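Major capsid protein (Faustovirus, PDB 5J7O) probably builds the icosahedral protein shell of this large double-stranded DNA virus, each subunit carrying a double jelly-roll and three of them forming a trimer. Local coordinates at residues H469-V474 with P561-A566; R452-I457 with S604-L609. All coordinates share one frame; numbering follows the deposited sequence.

How the contacts relate
Both contacts are buried and belong to the second half of the chain, yet they illustrate two ways of joining distant segments. Contact 1, whose centre is about 10 Å from the centre of the chain, is where a loop meets the chain leading into strand 473-490; one carboxylate and two waters do most of the polar work. Contact 2, its centre about 19 Å from that of the chain, is strand pairing carried by backbone bonds inside one antiparallel sheet. In sequence the first is nested within the loop that the second closes. Their centres are about 12 Å apart and they touch: ND2 of Asn456 probably donates to O of Thr472, at 2.9 Å, and to O of His470.

Contact 1: H469-V474 with P561-A566; sequences HHLTSV and PQDKGA
Asp563 and Leu471 set their side chains across each other at about a right angle, the carboxylate reaching past the leucine to its backbone. With CG anti to the backbone N (chi1 -167°), Asp563 holds OD2 2.9 Å from Leu471 N and accepts through its syn lone pair, though the bond is bent to 144° at the hydrogen. Its other oxygen turns back into its own loop: Gly565 N lies 3.0 Å from OD1, an almost straight bond that arrives from above the carboxylate plane. Both carboxylate oxygens are therefore held, and Lys211 of helix 203-212 adds a salt bridge to OD2. One water, 2.8 Å from Asp563 OD1, also receives the hydroxyl proton of Thr472 and meets the His470 ring in plane at ND1. Methyl CG2 of Thr472 presses on the peptide of Gly565, 3.3 Å from its N, while Leu471 brings CD1 to Ala566, 4.0 Å from its CB. A second water donates to both Leu471 O and Gly565 O. Just before the turn, Gln562 bonds through OE1 to Thr220 and through its backbone O to Arg224, both of the second subunit, so the loop also reaches the trimer interface. The loop conformation is that of an Asx turn at Asp563, overlapping a type I beta turn from Asp563 to Ala566.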
ATOM      1  N   HIS B 469     -15.039 -12.224   9.484  1.00 33.25           N
ATOM      2  CA  HIS B 469     -15.395 -11.478   8.284  1.00 35.25           C
ATOM      3  C   HIS B 469     -14.838 -12.096   7.006  1.00 36.14           C
ATOM      4  O   HIS B 469     -15.196 -11.646   5.912  1.00 37.70           O
ATOM      5  CB  HIS B 469     -14.925 -10.021   8.404  1.00 35.17           C
ATOM      6  CG  HIS B 469     -13.442  -9.868   8.528  1.00 35.65           C
ATOM      7  ND1 HIS B 469     -12.607  -9.788   7.434  1.00 36.65           N
ATOM      8  CD2 HIS B 469     -12.644  -9.775   9.618  1.00 35.46           C
ATOM      9  CE1 HIS B 469     -11.358  -9.653   7.846  1.00 36.88           C
ATOM     10  NE2 HIS B 469     -11.353  -9.643   9.166  1.00 35.08           N
ATOM     11  N   HIS B 470     -13.992 -13.116   7.112  1.00 33.57           N
ATOM     12  CA  HIS B 470     -13.478 -13.780   5.924  1.00 32.37           C
ATOM     13  C   HIS B 470     -14.542 -14.680   5.307  1.00 32.71           C
ATOM     14  O   HIS B 470     -15.295 -15.355   6.013  1.00 32.72           O
ATOM     15  CB  HIS B 470     -12.238 -14.598   6.269  1.00 30.96           C
ATOM     16  CG  HIS B 470     -11.009 -13.772   6.489  1.00 30.83           C
ATOM     17  ND1 HIS B 470     -10.110 -13.497   5.482  1.00 32.22           N
ATOM     18  CD2 HIS B 470     -10.527 -13.166   7.600  1.00 29.05           C
ATOM     19  CE1 HIS B 470      -9.126 -12.757   5.962  1.00 32.01           C
ATOM     20  NE2 HIS B 470      -9.355 -12.542   7.246  1.00 30.17           N
ATOM     21  N   LEU B 471     -14.595 -14.691   3.977  1.00 34.52           N
ATOM     22  CA  LEU B 471     -15.565 -15.489   3.239  1.00 36.03           C
ATOM     23  C   LEU B 471     -14.979 -16.796   2.717  1.00 38.67           C
ATOM     24  O   LEU B 471     -15.632 -17.480   1.921  1.00 40.80           O
ATOM     25  CB  LEU B 471     -16.146 -14.673   2.082  1.00 33.99           C
ATOM     26  CG  LEU B 471     -16.859 -13.379   2.479  1.00 34.66           C
ATOM     27  CD1 LEU B 471     -17.436 -12.678   1.258  1.00 35.34           C
ATOM     28  CD2 LEU B 471     -17.946 -13.657   3.508  1.00 35.65           C
ATOM     29  N   THR B 472     -13.772 -17.156   3.139  1.00 38.65           N
ATOM     30  CA  THR B 472     -13.140 -18.417   2.774  1.00 38.62           C
ATOM     31  C   THR B 472     -12.805 -19.206   4.034  1.00 39.57           C
ATOM     32  O   THR B 472     -13.041 -18.763   5.161  1.00 40.73           O
ATOM     33  CB  THR B 472     -11.869 -18.191   1.948  1.00 36.83           C
ATOM     34  OG1 THR B 472     -10.903 -17.483   2.735  1.00 36.41           O
ATOM     35  CG2 THR B 472     -12.174 -17.399   0.698  1.00 35.88           C
ATOM     36  N   SER B 473     -12.244 -20.392   3.825  1.00 39.31           N
ATOM     37  CA  SER B 473     -11.697 -21.197   4.908  1.00 42.42           C
ATOM     38  C   SER B 473     -10.227 -20.839   5.077  1.00 44.92           C
ATOM     39  O   SER B 473      -9.450 -20.927   4.120  1.00 45.50           O
ATOM     40  CB  SER B 473     -11.863 -22.686   4.616  1.00 44.42           C
ATOM     41  OG  SER B 473     -11.386 -23.471   5.695  1.00 46.54           O
ATOM     42  N   VAL B 474      -9.849 -20.432   6.285  1.00 44.62           N
ATOM     43  CA  VAL B 474      -8.504 -19.950   6.571  1.00 45.37           C
ATOM     44  C   VAL B 474      -7.800 -20.962   7.461  1.00 47.00           C
ATOM     45  O   VAL B 474      -8.320 -21.340   8.519  1.00 48.39           O
ATOM     46  CB  VAL B 474      -8.532 -18.563   7.234  1.00 44.67           C
ATOM     47  CG1 VAL B 474      -7.132 -17.971   7.277  1.00 45.50           C
ATOM     48  CG2 VAL B 474      -9.489 -17.639   6.496  1.00 42.92           C
ATOM     49  N   PRO B 561     -11.762  -6.661  -4.345  1.00 31.54           N
ATOM     50  CA  PRO B 561     -11.714  -7.202  -2.983  1.00 29.86           C
ATOM     51  C   PRO B 561     -10.464  -8.030  -2.731  1.00 28.83           C
ATOM     52  O   PRO B 561     -10.045  -8.840  -3.562  1.00 28.94           O
ATOM     53  CB  PRO B 561     -12.974  -8.072  -2.913  1.00 31.74           C
ATOM     54  CG  PRO B 561     -13.164  -8.538  -4.320  1.00 31.87           C
ATOM     55  CD  PRO B 561     -12.687  -7.415  -5.210  1.00 31.99           C
ATOM     56  N   GLN B 562      -9.868  -7.816  -1.556  1.00 29.68           N
ATOM     57  CA  GLN B 562      -8.749  -8.649  -1.133  1.00 31.79           C
ATOM     58  C   GLN B 562      -9.227 -10.036  -0.722  1.00 32.27           C
ATOM     59  O   GLN B 562      -8.553 -11.038  -0.994  1.00 31.80           O
ATOM     60  CB  GLN B 562      -8.002  -7.975   0.020  1.00 32.55           C
ATOM     61  CG  GLN B 562      -6.560  -8.425   0.180  1.00 35.12           C
ATOM     62  CD  GLN B 562      -5.646  -7.827  -0.871  1.00 38.23           C
ATOM     63  OE1 GLN B 562      -6.016  -6.881  -1.568  1.00 41.52           O
ATOM     64  NE2 GLN B 562      -4.444  -8.377  -0.992  1.00 38.39           N
ATOM     65  N   ASP B 563     -10.388 -10.110  -0.071  1.00 32.73           N
ATOM     66  CA  ASP B 563     -10.964 -11.383   0.343  1.00 35.50           C
ATOM     67  C   ASP B 563     -11.202 -12.271  -0.872  1.00 38.16           C
ATOM     68  O   ASP B 563     -11.918 -11.888  -1.802  1.00 39.41           O
ATOM     69  CB  ASP B 563     -12.273 -11.137   1.096  1.00 36.33           C
ATOM     70  CG  ASP B 563     -12.777 -12.369   1.833  1.00 38.00           C
ATOM     71  OD1 ASP B 563     -12.449 -13.503   1.423  1.00 38.73           O
ATOM     72  OD2 ASP B 563     -13.514 -12.202   2.827  1.00 39.48           O
ATOM     73  N   LYS B 564     -10.602 -13.463  -0.858  1.00 38.99           N
ATOM     74  CA  LYS B 564     -10.694 -14.370  -1.997  1.00 40.14           C
ATOM     75  C   LYS B 564     -12.081 -14.972  -2.177  1.00 38.20           C
ATOM     76  O   LYS B 564     -12.349 -15.557  -3.231  1.00 34.69           O
ATOM     77  CB  LYS B 564      -9.665 -15.493  -1.863  1.00 42.84           C
ATOM     78  CG  LYS B 564      -8.342 -15.208  -2.555  1.00 44.70           C
ATOM     79  CD  LYS B 564      -7.494 -16.466  -2.646  1.00 46.16           C
ATOM     80  CE  LYS B 564      -6.325 -16.279  -3.598  1.00 46.06           C
ATOM     81  NZ  LYS B 564      -5.576 -17.550  -3.803  1.00 45.84           N
ATOM     82  N   GLY B 565     -12.962 -14.851  -1.188  1.00 38.73           N
ATOM     83  CA  GLY B 565     -14.308 -15.376  -1.280  1.00 37.31           C
ATOM     84  C   GLY B 565     -15.384 -14.344  -1.524  1.00 38.87           C
ATOM     85  O   GLY B 565     -16.571 -14.673  -1.410  1.00 41.56           O
ATOM     86  N   ALA B 566     -15.016 -13.110  -1.858  1.00 37.65           N
ATOM     87  CA  ALA B 566     -15.979 -12.041  -2.080  1.00 37.05           C
ATOM     88  C   ALA B 566     -16.299 -11.952  -3.567  1.00 37.84           C
ATOM     89  O   ALA B 566     -15.417 -11.659  -4.381  1.00 40.91           O
ATOM     90  CB  ALA B 566     -15.436 -10.710  -1.561  1.00 36.44           C
TER
HETATM   91  O   HOH W   1     -10.964 -14.921   3.303  1.00 32.56           O
HETATM   92  O   HOH W   2     -17.097 -17.281  -0.633  1.00 33.64           O

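Contact 2: R452-I457 with S604-L609; sequences RPANNI and SNPCDL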
ATOM      1  N   ARG B 452     -19.466 -18.551   3.430  1.00 34.53           N
ATOM      2  CA  ARG B 452     -18.608 -18.421   4.599  1.00 34.94           C
ATOM      3  C   ARG B 452     -18.680 -19.682   5.450  1.00 36.74           C
ATOM      4  O   ARG B 452     -19.782 -20.083   5.848  1.00 36.46           O
ATOM      5  CB  ARG B 452     -19.019 -17.214   5.425  1.00 32.80           C
ATOM      6  CG  ARG B 452     -18.342 -17.128   6.780  1.00 31.88           C
ATOM      7  CD  ARG B 452     -19.307 -16.614   7.832  1.00 30.92           C
ATOM      8  NE  ARG B 452     -19.154 -15.187   8.090  1.00 30.02           N
ATOM      9  CZ  ARG B 452     -19.998 -14.472   8.826  1.00 29.37           C
ATOM     10  NH1 ARG B 452     -21.062 -15.051   9.366  1.00 27.92           N
ATOM     11  NH2 ARG B 452     -19.781 -13.179   9.019  1.00 30.86           N
ATOM     12  N   PRO B 453     -17.553 -20.327   5.754  1.00 36.90           N
ATOM     13  CA  PRO B 453     -17.594 -21.512   6.620  1.00 36.38           C
ATOM     14  C   PRO B 453     -18.140 -21.165   7.996  1.00 36.34           C
ATOM     15  O   PRO B 453     -17.804 -20.130   8.576  1.00 34.98           O
ATOM     16  CB  PRO B 453     -16.127 -21.953   6.691  1.00 37.47           C
ATOM     17  CG  PRO B 453     -15.471 -21.319   5.505  1.00 37.32           C
ATOM     18  CD  PRO B 453     -16.189 -20.023   5.294  1.00 36.67           C
ATOM     19  N   ALA B 454     -18.995 -22.051   8.516  1.00 37.92           N
ATOM     20  CA  ALA B 454     -19.621 -21.807   9.812  1.00 38.41           C
ATOM     21  C   ALA B 454     -18.591 -21.683  10.926  1.00 40.02           C
ATOM     22  O   ALA B 454     -18.829 -20.979  11.915  1.00 42.13           O
ATOM     23  CB  ALA B 454     -20.615 -22.924  10.133  1.00 38.71           C
ATOM     24  N   ASN B 455     -17.441 -22.347  10.783  1.00 38.73           N
ATOM     25  CA  ASN B 455     -16.424 -22.315  11.828  1.00 40.51           C
ATOM     26  C   ASN B 455     -15.780 -20.943  11.975  1.00 39.53           C
ATOM     27  O   ASN B 455     -15.171 -20.669  13.015  1.00 39.72           O
ATOM     28  CB  ASN B 455     -15.352 -23.370  11.546  1.00 40.28           C
ATOM     29  CG  ASN B 455     -14.366 -23.515  12.687  1.00 39.43           C
ATOM     30  OD1 ASN B 455     -13.222 -23.066  12.597  1.00 37.88           O
ATOM     31  ND2 ASN B 455     -14.808 -24.135  13.775  1.00 39.36           N
ATOM     32  N   ASN B 456     -15.904 -20.073  10.970  1.00 38.77           N
ATOM     33  CA  ASN B 456     -15.316 -18.742  11.065  1.00 37.51           C
ATOM     34  C   ASN B 456     -15.955 -17.898  12.160  1.00 36.70           C
ATOM     35  O   ASN B 456     -15.323 -16.950  12.639  1.00 34.93           O
ATOM     36  CB  ASN B 456     -15.427 -18.024   9.719  1.00 36.79           C
ATOM     37  CG  ASN B 456     -14.569 -18.666   8.647  1.00 35.96           C
ATOM     38  OD1 ASN B 456     -14.165 -19.823   8.767  1.00 34.95           O
ATOM     39  ND2 ASN B 456     -14.284 -17.915   7.589  1.00 35.44           N
ATOM     40  N   ILE B 457     -17.182 -18.219  12.570  1.00 38.02           N
ATOM     41  CA  ILE B 457     -17.871 -17.513  13.640  1.00 38.19           C
ATOM     42  C   ILE B 457     -18.137 -18.413  14.841  1.00 39.42           C
ATOM     43  O   ILE B 457     -18.887 -18.035  15.740  1.00 41.24           O
ATOM     44  CB  ILE B 457     -19.181 -16.877  13.136  1.00 38.48           C
ATOM     45  CG1 ILE B 457     -20.115 -17.951  12.576  1.00 41.83           C
ATOM     46  CG2 ILE B 457     -18.888 -15.818  12.084  1.00 36.65           C
ATOM     47  CD1 ILE B 457     -21.406 -17.399  12.008  1.00 42.71           C
ATOM     48  N   SER B 604     -18.919 -32.216   6.782  1.00 49.18           N
ATOM     49  CA  SER B 604     -17.876 -31.933   7.755  1.00 49.11           C
ATOM     50  C   SER B 604     -17.485 -30.462   7.782  1.00 49.23           C
ATOM     51  O   SER B 604     -16.763 -30.047   8.694  1.00 49.99           O
ATOM     52  CB  SER B 604     -16.640 -32.787   7.468  1.00 50.16           C
ATOM     53  OG  SER B 604     -16.977 -34.161   7.391  1.00 52.95           O
ATOM     54  N   ASN B 605     -17.944 -29.670   6.813  1.00 48.51           N
ATOM     55  CA  ASN B 605     -17.605 -28.249   6.721  1.00 47.48           C
ATOM     56  C   ASN B 605     -18.828 -27.471   6.257  1.00 45.71           C
ATOM     57  O   ASN B 605     -18.909 -27.035   5.103  1.00 44.59           O
ATOM     58  CB  ASN B 605     -16.424 -28.034   5.771  1.00 48.63           C
ATOM     59  CG  ASN B 605     -15.170 -28.750   6.227  1.00 49.73           C
ATOM     60  OD1 ASN B 605     -14.446 -28.263   7.095  1.00 49.10           O
ATOM     61  ND2 ASN B 605     -14.906 -29.914   5.644  1.00 51.26           N
ATOM     62  N   PRO B 606     -19.810 -27.281   7.138  1.00 45.36           N
ATOM     63  CA  PRO B 606     -20.989 -26.495   6.757  1.00 43.45           C
ATOM     64  C   PRO B 606     -20.630 -25.037   6.522  1.00 40.90           C
ATOM     65  O   PRO B 606     -19.797 -24.461   7.226  1.00 39.40           O
ATOM     66  CB  PRO B 606     -21.931 -26.657   7.957  1.00 43.49           C
ATOM     67  CG  PRO B 606     -21.034 -26.992   9.097  1.00 44.17           C
ATOM     68  CD  PRO B 606     -19.912 -27.800   8.513  1.00 44.95           C
ATOM     69  N   CYS B 607     -21.267 -24.443   5.516  1.00 40.26           N
ATOM     70  CA  CYS B 607     -21.029 -23.058   5.147  1.00 40.22           C
ATOM     71  C   CYS B 607     -22.358 -22.341   4.961  1.00 40.36           C
ATOM     72  O   CYS B 607     -23.402 -22.964   4.751  1.00 39.91           O
ATOM     73  CB  CYS B 607     -20.194 -22.951   3.863  1.00 41.10           C
ATOM     74  SG  CYS B 607     -18.600 -23.800   3.917  1.00 42.02           S
ATOM     75  N   ASP B 608     -22.305 -21.014   5.039  1.00 39.54           N
ATOM     76  CA  ASP B 608     -23.471 -20.159   4.870  1.00 39.25           C
ATOM     77  C   ASP B 608     -23.336 -19.395   3.560  1.00 37.72           C
ATOM     78  O   ASP B 608     -22.396 -18.610   3.392  1.00 37.01           O
ATOM     79  CB  ASP B 608     -23.613 -19.188   6.043  1.00 40.36           C
ATOM     80  CG  ASP B 608     -23.858 -19.895   7.361  1.00 40.18           C
ATOM     81  OD1 ASP B 608     -24.539 -20.941   7.359  1.00 40.12           O
ATOM     82  OD2 ASP B 608     -23.369 -19.403   8.400  1.00 41.65           O
ATOM     83  N   LEU B 609     -24.268 -19.623   2.638  1.00 38.27           N
ATOM     84  CA  LEU B 609     -24.286 -18.884   1.377  1.00 38.27           C
ATOM     85  C   LEU B 609     -24.931 -17.530   1.636  1.00 39.99           C
ATOM     86  O   LEU B 609     -26.153 -17.422   1.766  1.00 40.80           O
ATOM     87  CB  LEU B 609     -25.031 -19.656   0.296  1.00 36.72           C
ATOM     88  CG  LEU B 609     -24.828 -19.066  -1.103  1.00 35.19           C
ATOM     89  CD1 LEU B 609     -23.397 -19.293  -1.575  1.00 33.45           C
ATOM     90  CD2 LEU B 609     -25.826 -19.630  -2.098  1.00 34.61           C
TER
HETATM   91  O   HOH W   3     -17.069 -24.926   8.626  1.00 39.58           O
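Cys607 turns SG anti to its carbonyl carbon (chi1 -56°), which places the sulfur beside Pro453, 3.7 Å from the proline CA; Asp608 has a similar first torsion, -64°, but as the next residue along the strand it lies on the opposite face, where Arg452 also projects. The aspartate and arginine do not meet at their charged ends: NH1 of Arg452 stays 5.0 Å from OD2 of Asp608, and the aspartate makes its salt bridge through OD1 with Arg427 on strand 415-428. Instead, the guanidinium has CG2 of Ile457 over one face, offset toward its rim. Between the two faces runs antiparallel pairing. Arg452 and Asp608 form a hydrogen-bonded pair, with Arg452 N 2.9 Å from Asp608 O and Asp608 N 2.8 Å from Arg452 O; Pro453 and Cys607 follow as a non-hydrogen-bonded pair. The pairing joins strands 444-453 and 607-620 in the middle of a four-stranded antiparallel sheet, consistent with one sheet of a jelly-roll in this double jelly-roll protein. Past the proline, the chain leaves the strand in a 3-10 turn, but Ala454 still donates from N to Pro606 O, 2.8 Å away and nearly straight at 172°. That carbonyl also accepts from a water, and the Ala454 methyl packs 3.4 Å from the same oxygen, with CG of the Pro606 ring 4.2 Å from Ala454 CB.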